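Local structure of Non-structural protein 5 (Modoc virus, 2WA2) at residues P15-I20 with N242-S247; I20-L25 with P161-E166; R169-L174 with L202-K207. The protein probably methylates the cap of viral RNA at guanine N7 and ribose 2'-O, with S-adenosylmethionine as methyl donor. The protein carries 4 engineered substitutions. All coordinates share one frame; numbering follows the deposited sequence.

Contact 1: residues P15-I20 with N242-S247; sequences PTLGEI and NVTAVS
L17 and S247 meet through their CB atoms, 3.9 Å apart, each CB directed at the opposite helix. The contact packs helix 14-27, the first modelled helix, against helix 239-254, the last. Beyond CB the two side chains part. L17 carries its CG on the side of its own backbone N (chi1 -76°), and its branch reaches T244. There CD1 lies 3.8 Å from T244 CG2. The two side chains cross at a slant, methyl against methyl. T244 offers its methyl to the leucine, while its OG1 makes a weak hydrogen bond to the carbonyl of M240 in its own helix.

S247 sends its hydroxyl the other way, over the backbone of G18. OG stands 3.7 Å from G18 N and equally far from G18 CA. This is a touch and not a hydrogen bond. With no side chain on G18, the helix backbones come close, and the CA atoms of G18 and S247 are 5.4 Å apart. The segment axes approach to 9.1 Å and cross at 31°, both running the same way.

H227, outside both segments, hydrogen-bonds S247 OG through NE2. L17 also packs on R248 and L251, further along helix 239-254.

No hydrogen bond or charge pair joins the two segments. The contact therefore rests on van der Waals packing and close backbone fit, while its one buried hydroxyl takes its polar partner from outside.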
loop_
_atom_site.group_PDB
_atom_site.type_symbol
_atom_site.label_atom_id
_atom_site.label_comp_id
_atom_site.label_asym_id
_atom_site.label_seq_id
_atom_site.Cartn_x
_atom_site.Cartn_y
_atom_site.Cartn_z
ATOM N N PRO A 15 17.281 -8.500 1.437
ATOM C CA PRO A 15 16.557 -9.622 2.023
ATOM C C PRO A 15 17.116 -10.033 3.389
ATOM O O PRO A 15 16.332 -10.321 4.285
ATOM C CB PRO A 15 16.732 -10.746 0.983
ATOM C CG PRO A 15 16.979 -10.016 -0.322
ATOM C CD PRO A 15 17.845 -8.856 0.113
ATOM N N THR A 16 18.443 -10.045 3.543
ATOM C CA THR A 16 19.059 -10.368 4.825
ATOM C C THR A 16 18.565 -9.429 5.944
ATOM O O THR A 16 18.036 -9.902 6.942
ATOM C CB THR A 16 20.606 -10.348 4.767
ATOM O OG1 THR A 16 21.044 -11.441 3.967
ATOM C CG2 THR A 16 21.195 -10.530 6.193
ATOM N N LEU A 17 18.709 -8.121 5.744
ATOM C CA LEU A 17 18.353 -7.133 6.758
ATOM C C LEU A 17 16.832 -7.116 7.113
ATOM O O LEU A 17 16.453 -7.013 8.284
ATOM C CB LEU A 17 18.786 -5.741 6.325
ATOM C CG LEU A 17 20.265 -5.363 6.424
ATOM C CD1 LEU A 17 20.373 -3.997 5.860
ATOM C CD2 LEU A 17 20.797 -5.401 7.896
ATOM N N GLY A 18 15.981 -7.182 6.102
ATOM C CA GLY A 18 14.540 -7.225 6.383
ATOM C C GLY A 18 14.162 -8.518 7.065
ATOM O O GLY A 18 13.264 -8.548 7.934
ATOM N N GLU A 19 14.861 -9.598 6.701
ATOM C CA GLU A 19 14.596 -10.886 7.311
ATOM C C GLU A 19 15.026 -10.906 8.760
ATOM O O GLU A 19 14.394 -11.578 9.572
ATOM C CB GLU A 19 15.296 -12.032 6.568
ATOM C CG GLU A 19 14.517 -12.561 5.370
ATOM C CD GLU A 19 15.373 -13.456 4.467
ATOM O OE1 GLU A 19 16.335 -14.112 4.973
ATOM O OE2 GLU A 19 15.090 -13.481 3.246
ATOM N N ILE A 20 16.151 -10.250 9.055
ATOM C CA ILE A 20 16.597 -10.070 10.447
ATOM C C ILE A 20 15.543 -9.307 11.255
ATOM O O ILE A 20 15.119 -9.760 12.338
ATOM C CB ILE A 20 17.962 -9.355 10.527
ATOM C CG1 ILE A 20 19.066 -10.253 9.946
ATOM C CG2 ILE A 20 18.276 -8.946 11.994
ATOM C CD1 ILE A 20 20.429 -9.469 9.730
ATOM N N ASN A 242 16.135 2.640 -0.645
ATOM C CA ASN A 242 15.100 3.062 0.265
ATOM C C ASN A 242 14.664 1.912 1.145
ATOM O O ASN A 242 14.453 2.096 2.338
ATOM C CB ASN A 242 13.898 3.617 -0.479
ATOM C CG ASN A 242 13.791 5.091 -0.344
ATOM O OD1 ASN A 242 14.042 5.828 -1.310
ATOM N ND2 ASN A 242 13.460 5.557 0.865
ATOM N N VAL A 243 14.520 0.731 0.553
ATOM C CA VAL A 243 14.131 -0.467 1.353
ATOM C C VAL A 243 15.169 -0.745 2.449
ATOM O O VAL A 243 14.829 -0.942 3.603
ATOM C CB VAL A 243 13.960 -1.719 0.451
ATOM C CG1 VAL A 243 13.783 -2.978 1.313
ATOM C CG2 VAL A 243 12.753 -1.528 -0.476
ATOM N N THR A 244 16.443 -0.718 2.062
ATOM C CA THR A 244 17.538 -1.008 2.992
ATOM C C THR A 244 17.569 0.042 4.104
ATOM O O THR A 244 17.777 -0.276 5.282
ATOM C CB THR A 244 18.913 -1.090 2.243
ATOM O OG1 THR A 244 18.905 -2.244 1.393
ATOM C CG2 THR A 244 20.043 -1.269 3.242
ATOM N N ALA A 245 17.312 1.287 3.735
ATOM C CA ALA A 245 17.305 2.370 4.702
ATOM C C ALA A 245 16.185 2.186 5.745
ATOM O O ALA A 245 16.378 2.423 6.928
ATOM C CB ALA A 245 17.181 3.693 3.987
ATOM N N VAL A 246 15.026 1.718 5.288
ATOM C CA VAL A 246 13.916 1.402 6.178
ATOM C C VAL A 246 14.273 0.213 7.086
ATOM O O VAL A 246 14.032 0.275 8.300
ATOM C CB VAL A 246 12.587 1.153 5.401
ATOM C CG1 VAL A 246 11.456 0.705 6.351
ATOM C CG2 VAL A 246 12.153 2.447 4.676
ATOM N N SER A 247 14.847 -0.846 6.531
ATOM C CA SER A 247 15.302 -1.972 7.395
ATOM C C SER A 247 16.249 -1.482 8.496
ATOM O O SER A 247 16.082 -1.823 9.659
ATOM C CB SER A 247 15.949 -3.108 6.587
ATOM O OG SER A 247 15.041 -3.642 5.627
#

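Contact 2: residues I20-L25 with P161-E166; sequences IWKRKL and PTAAVE
K22 reaches across to E166 and forms a salt bridge. Its NZ lies 3.0 Å from E166 OE1 and 3.1 Å from E166 OE2, so the ammonium sits before both carboxylate oxygens. Both hydrogen bonds are weak in geometry. The two side chains come from opposite directions. E166 is extended beyond CG, whereas K22 bends once, at chi2 (76°), and then runs straight to NZ.

That bend lays the lysine chain along the start of the other segment. K22 CG touches A163 CB at 4.1 Å, and K22 CE passes 3.4 Å from P161 O. The aliphatic part of the lysine thus runs past P161 O and A163 CB at the start of helix 163-183, and the charge goes on to the glutamate.

The contact fastens the N-terminal helix 14-27 to the FtsJ-like methyltransferase fold, a Rossmann-like sheet flanked by helices. It meets the fold where the loop after strand 151-154 enters helix 163-183. T162 is the N-cap residue of that helix, though its side chain makes no capping bond.

N160 holds both charged ends: its carbonyl O accepts a hydrogen bond from K22 NZ, and its backbone N donates one to E166 OE2, which ties the carboxylate to the loop as well as to the lysine. P161 O is hydrogen-bonded by N26 ND2, from the next turn of helix 14-27. Y197 packs against both K22 and A163.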
loop_
_atom_site.group_PDB
_atom_site.type_symbol
_atom_site.label_atom_id
_atom_site.label_comp_id
_atom_site.label_asym_id
_atom_site.label_seq_id
_atom_site.Cartn_x
_atom_site.Cartn_y
_atom_site.Cartn_z
ATOM N N ILE A 20 16.151 -10.250 9.055
ATOM C CA ILE A 20 16.597 -10.070 10.447
ATOM C C ILE A 20 15.543 -9.307 11.255
ATOM O O ILE A 20 15.119 -9.760 12.338
ATOM C CB ILE A 20 17.962 -9.355 10.527
ATOM C CG1 ILE A 20 19.066 -10.253 9.946
ATOM C CG2 ILE A 20 18.276 -8.946 11.994
ATOM C CD1 ILE A 20 20.429 -9.469 9.730
ATOM N N TRP A 21 15.081 -8.179 10.692
ATOM C CA TRP A 21 14.011 -7.378 11.291
ATOM C C TRP A 21 12.800 -8.255 11.571
ATOM O O TRP A 21 12.278 -8.241 12.696
ATOM C CB TRP A 21 13.631 -6.169 10.410
ATOM C CG TRP A 21 12.306 -5.541 10.843
ATOM C CD1 TRP A 21 12.124 -4.629 11.829
ATOM C CD2 TRP A 21 11.000 -5.821 10.294
ATOM N NE1 TRP A 21 10.764 -4.311 11.933
ATOM C CE2 TRP A 21 10.063 -5.048 11.022
ATOM C CE3 TRP A 21 10.526 -6.673 9.270
ATOM C CZ2 TRP A 21 8.677 -5.078 10.743
ATOM C CZ3 TRP A 21 9.144 -6.714 9.009
ATOM C CH2 TRP A 21 8.241 -5.910 9.740
ATOM N N LYS A 22 12.396 -9.068 10.591
ATOM C CA LYS A 22 11.202 -9.907 10.783
ATOM C C LYS A 22 11.359 -10.919 11.939
ATOM O O LYS A 22 10.441 -11.121 12.747
ATOM C CB LYS A 22 10.866 -10.653 9.504
ATOM C CG LYS A 22 9.520 -11.378 9.551
ATOM C CD LYS A 22 8.391 -10.364 9.380
ATOM C CE LYS A 22 7.086 -11.019 9.333
ATOM N NZ LYS A 22 5.990 -10.006 9.179
ATOM N N ARG A 23 12.499 -11.590 11.964
ATOM C CA ARG A 23 12.748 -12.639 12.967
ATOM C C ARG A 23 12.854 -11.994 14.344
ATOM O O ARG A 23 12.287 -12.488 15.324
ATOM C CB ARG A 23 13.998 -13.428 12.604
ATOM C CG ARG A 23 13.712 -14.469 11.505
ATOM C CD ARG A 23 14.896 -15.428 11.253
ATOM N NE ARG A 23 14.412 -16.542 10.431
ATOM C CZ ARG A 23 15.162 -17.387 9.713
ATOM N NH1 ARG A 23 16.495 -17.273 9.660
ATOM N NH2 ARG A 23 14.558 -18.353 9.021
ATOM N N LYS A 24 13.506 -10.836 14.397
ATOM C CA LYS A 24 13.577 -10.072 15.653
ATOM C C LYS A 24 12.202 -9.566 16.097
ATOM O O LYS A 24 11.846 -9.656 17.265
ATOM C CB LYS A 24 14.576 -8.904 15.528
ATOM C CG LYS A 24 16.039 -9.375 15.465
ATOM C CD LYS A 24 17.054 -8.231 15.339
ATOM C CE LYS A 24 17.120 -7.377 16.564
ATOM N NZ LYS A 24 18.062 -7.929 17.524
ATOM N N LEU A 25 11.420 -9.067 15.154
ATOM C CA LEU A 25 10.068 -8.632 15.458
ATOM C C LEU A 25 9.282 -9.761 16.103
ATOM O O LEU A 25 8.607 -9.526 17.123
ATOM C CB LEU A 25 9.342 -8.138 14.193
ATOM C CG LEU A 25 7.948 -7.534 14.411
ATOM C CD1 LEU A 25 7.939 -6.188 15.140
ATOM C CD2 LEU A 25 7.185 -7.506 13.055
ATOM N N PRO A 161 3.216 -13.440 10.181
ATOM C CA PRO A 161 4.518 -13.720 10.820
ATOM C C PRO A 161 5.533 -14.359 9.897
ATOM O O PRO A 161 6.715 -14.257 10.150
ATOM C CB PRO A 161 4.161 -14.700 11.972
ATOM C CG PRO A 161 2.785 -14.485 12.242
ATOM C CD PRO A 161 2.125 -14.135 10.891
ATOM N N THR A 162 5.092 -15.017 8.827
ATOM C CA THR A 162 6.029 -15.671 7.915
ATOM C C THR A 162 6.353 -14.770 6.697
ATOM O O THR A 162 5.466 -14.458 5.905
ATOM C CB THR A 162 5.470 -17.043 7.451
ATOM O OG1 THR A 162 5.193 -17.854 8.611
ATOM C CG2 THR A 162 6.491 -17.771 6.598
ATOM N N ALA A 163 7.612 -14.353 6.567
ATOM C CA ALA A 163 7.960 -13.334 5.573
ATOM C C ALA A 163 7.686 -13.847 4.158
ATOM O O ALA A 163 7.258 -13.070 3.305
ATOM C CB ALA A 163 9.428 -12.883 5.727
ATOM N N ALA A 164 7.894 -15.156 3.939
ATOM C CA ALA A 164 7.662 -15.811 2.622
ATOM C C ALA A 164 6.188 -15.800 2.232
ATOM O O ALA A 164 5.857 -15.655 1.040
ATOM C CB ALA A 164 8.238 -17.243 2.595
ATOM N N VAL A 165 5.290 -15.922 3.222
ATOM C CA VAL A 165 3.860 -15.733 2.960
ATOM C C VAL A 165 3.580 -14.293 2.500
ATOM O O VAL A 165 2.829 -14.064 1.549
ATOM C CB VAL A 165 2.974 -16.068 4.209
ATOM C CG1 VAL A 165 1.517 -15.684 3.981
ATOM C CG2 VAL A 165 3.090 -17.543 4.582
ATOM N N GLU A 166 4.155 -13.325 3.208
ATOM C CA GLU A 166 4.013 -11.917 2.830
ATOM C C GLU A 166 4.602 -11.628 1.436
ATOM O O GLU A 166 3.983 -10.877 0.662
ATOM C CB GLU A 166 4.649 -11.005 3.876
ATOM C CG GLU A 166 3.961 -11.048 5.233
ATOM C CD GLU A 166 4.573 -10.082 6.242
ATOM O OE1 GLU A 166 5.814 -9.926 6.233
ATOM O OE2 GLU A 166 3.830 -9.493 7.031
#

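Contact 3: residues R169-L174 with L202-K207; sequences RTLTVL and LEALMK
A204 is the small bump at the middle of this contact. Its CB points at helix 163-183 and enters the hollow between L171 and L174, one turn apart on that helix. L171 CD2 touches A204 CB at 3.8 Å. L174 CD1 meets the same methyl at 4.1 Å.

L174 has a second neighbour in L205. Its CD1 lies 3.7 Å from L205 CD2 and 3.9 Å from L205 CG. The end of L174 thus fits against A204 and L205, which are adjacent in sequence. L205 starts out at an angle to the interface, but its branch turns in and brings CD2 to the leucine. In L171, too, it is the end of the side chain that closes the distance: with CG beside the backbone N (chi1 -74°), CD2 extends over the alanine methyl.

The segments run nearly parallel, at 16°, with axes 10.4 Å apart at closest approach. The meeting atoms are all carbon, and no hydrogen bond crosses. L171 also packs on D200 and V201, and L174 on M208, so the seam continues along helix 199-212. V193 of strand 188-193 lies against L205.

Two nearly parallel helices linked by the intervening strand 188-193, and packed side by side over it, are typical of the alpha/beta Rossmann-like methyltransferase fold.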
loop_
_atom_site.group_PDB
_atom_site.type_symbol
_atom_site.label_atom_id
_atom_site.label_comp_id
_atom_site.label_asym_id
_atom_site.label_seq_id
_atom_site.Cartn_x
_atom_site.Cartn_y
_atom_site.Cartn_z
ATOM N N ARG A 169 2.116 -12.979 -1.252
ATOM C CA ARG A 169 0.961 -12.100 -1.413
ATOM C C ARG A 169 1.334 -10.787 -2.080
ATOM O O ARG A 169 0.565 -10.251 -2.880
ATOM C CB ARG A 169 0.325 -11.780 -0.061
ATOM C CG ARG A 169 -0.138 -13.005 0.678
ATOM C CD ARG A 169 -0.557 -12.607 2.044
ATOM N NE ARG A 169 -1.087 -13.767 2.748
ATOM C CZ ARG A 169 -1.508 -13.762 4.009
ATOM N NH1 ARG A 169 -1.500 -12.645 4.741
ATOM N NH2 ARG A 169 -1.953 -14.897 4.533
ATOM N N THR A 170 2.517 -10.269 -1.741
ATOM C CA THR A 170 3.010 -9.033 -2.346
ATOM C C THR A 170 3.192 -9.207 -3.848
ATOM O O THR A 170 2.764 -8.363 -4.623
ATOM C CB THR A 170 4.317 -8.584 -1.683
ATOM O OG1 THR A 170 4.050 -8.319 -0.295
ATOM C CG2 THR A 170 4.838 -7.254 -2.325
ATOM N N LEU A 171 3.836 -10.309 -4.234
ATOM C CA LEU A 171 4.036 -10.634 -5.649
ATOM C C LEU A 171 2.737 -10.720 -6.406
ATOM O O LEU A 171 2.636 -10.220 -7.530
ATOM C CB LEU A 171 4.845 -11.914 -5.804
ATOM C CG LEU A 171 6.337 -11.840 -5.514
ATOM C CD1 LEU A 171 6.948 -13.163 -5.872
ATOM C CD2 LEU A 171 7.057 -10.650 -6.281
ATOM N N THR A 172 1.736 -11.363 -5.800
ATOM C CA THR A 172 0.428 -11.446 -6.411
ATOM C C THR A 172 -0.180 -10.082 -6.680
ATOM O O THR A 172 -0.688 -9.843 -7.763
ATOM C CB THR A 172 -0.536 -12.302 -5.543
ATOM O OG1 THR A 172 -0.040 -13.642 -5.528
ATOM C CG2 THR A 172 -1.945 -12.298 -6.131
ATOM N N VAL A 173 -0.137 -9.196 -5.690
ATOM C CA VAL A 173 -0.622 -7.809 -5.861
ATOM C C VAL A 173 0.122 -7.081 -6.990
ATOM O O VAL A 173 -0.506 -6.478 -7.863
ATOM C CB VAL A 173 -0.523 -7.011 -4.552
ATOM C CG1 VAL A 173 -0.808 -5.521 -4.750
ATOM C CG2 VAL A 173 -1.482 -7.595 -3.504
ATOM N N LEU A 174 1.450 -7.131 -6.960
ATOM C CA LEU A 174 2.249 -6.460 -7.990
ATOM C C LEU A 174 1.925 -6.967 -9.411
ATOM O O LEU A 174 1.797 -6.162 -10.335
ATOM C CB LEU A 174 3.737 -6.593 -7.683
ATOM C CG LEU A 174 4.160 -5.856 -6.382
ATOM C CD1 LEU A 174 5.659 -5.949 -6.174
ATOM C CD2 LEU A 174 3.682 -4.360 -6.333
ATOM N N LEU A 202 11.715 -7.303 -4.784
ATOM C CA LEU A 202 12.589 -6.215 -5.245
ATOM C C LEU A 202 12.753 -6.237 -6.761
ATOM O O LEU A 202 12.599 -5.197 -7.429
ATOM C CB LEU A 202 13.956 -6.259 -4.534
ATOM C CG LEU A 202 14.077 -5.720 -3.111
ATOM C CD1 LEU A 202 15.418 -6.194 -2.492
ATOM C CD2 LEU A 202 13.959 -4.221 -3.081
ATOM N N GLU A 203 13.019 -7.421 -7.312
ATOM C CA GLU A 203 13.126 -7.571 -8.780
ATOM C C GLU A 203 11.826 -7.230 -9.517
ATOM O O GLU A 203 11.852 -6.575 -10.568
ATOM C CB GLU A 203 13.629 -8.944 -9.147
ATOM C CG GLU A 203 15.054 -9.117 -8.666
ATOM C CD GLU A 203 15.739 -10.352 -9.194
ATOM O OE1 GLU A 203 15.042 -11.337 -9.569
ATOM O OE2 GLU A 203 16.995 -10.338 -9.207
ATOM N N ALA A 204 10.692 -7.656 -8.947
ATOM C CA ALA A 204 9.382 -7.258 -9.451
ATOM C C ALA A 204 9.176 -5.746 -9.449
ATOM O O ALA A 204 8.684 -5.211 -10.420
ATOM C CB ALA A 204 8.277 -7.963 -8.661
ATOM N N LEU A 205 9.576 -5.056 -8.370
ATOM C CA LEU A 205 9.418 -3.609 -8.273
ATOM C C LEU A 205 10.326 -2.882 -9.260
ATOM O O LEU A 205 9.905 -1.897 -9.856
ATOM C CB LEU A 205 9.694 -3.101 -6.860
ATOM C CG LEU A 205 8.697 -3.482 -5.768
ATOM C CD1 LEU A 205 9.346 -3.212 -4.412
ATOM C CD2 LEU A 205 7.407 -2.671 -5.961
ATOM N N MET A 206 11.554 -3.367 -9.417
ATOM C CA MET A 206 12.482 -2.737 -10.374
ATOM C C MET A 206 11.901 -2.847 -11.783
ATOM O O MET A 206 12.024 -1.919 -12.590
ATOM C CB MET A 206 13.885 -3.376 -10.334
ATOM C CG MET A 206 14.710 -3.173 -9.028
ATOM S SD MET A 206 14.889 -1.436 -8.541
ATOM C CE MET A 206 16.219 -0.894 -9.661
ATOM N N LYS A 207 11.283 -3.992 -12.076
ATOM C CA LYS A 207 10.657 -4.203 -13.406
ATOM C C LYS A 207 9.478 -3.256 -13.592
ATOM O O LYS A 207 9.325 -2.665 -14.644
ATOM C CB LYS A 207 10.221 -5.652 -13.620
ATOM C CG LYS A 207 9.275 -5.870 -14.829
ATOM C CD LYS A 207 8.912 -7.378 -14.990
ATOM C CE LYS A 207 8.165 -7.638 -16.303
ATOM N NZ LYS A 207 7.987 -9.142 -16.548
#

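The three contacts lie on the part of the fold built from helices 14-27, 163-183, 199-212 and 239-254. Contacts 1 and 2 have centres about 11 Å apart and share helix 14-27, their segments overlapping at I20. Contacts 2 and 3 share helix 163-183, with centres about 17 Å apart. The centres of contacts 1 and 3 are about 16 Å apart, yet the two touch where V243 CG2 packs on L202 CD2. Along the chain, contact 1 joins the first modelled helix to the last. Contacts 2 and 3 are nested within that loop, one after the other. Both ends of the modelled chain are thereby packed together and tied to the helices of the methyltransferase fold.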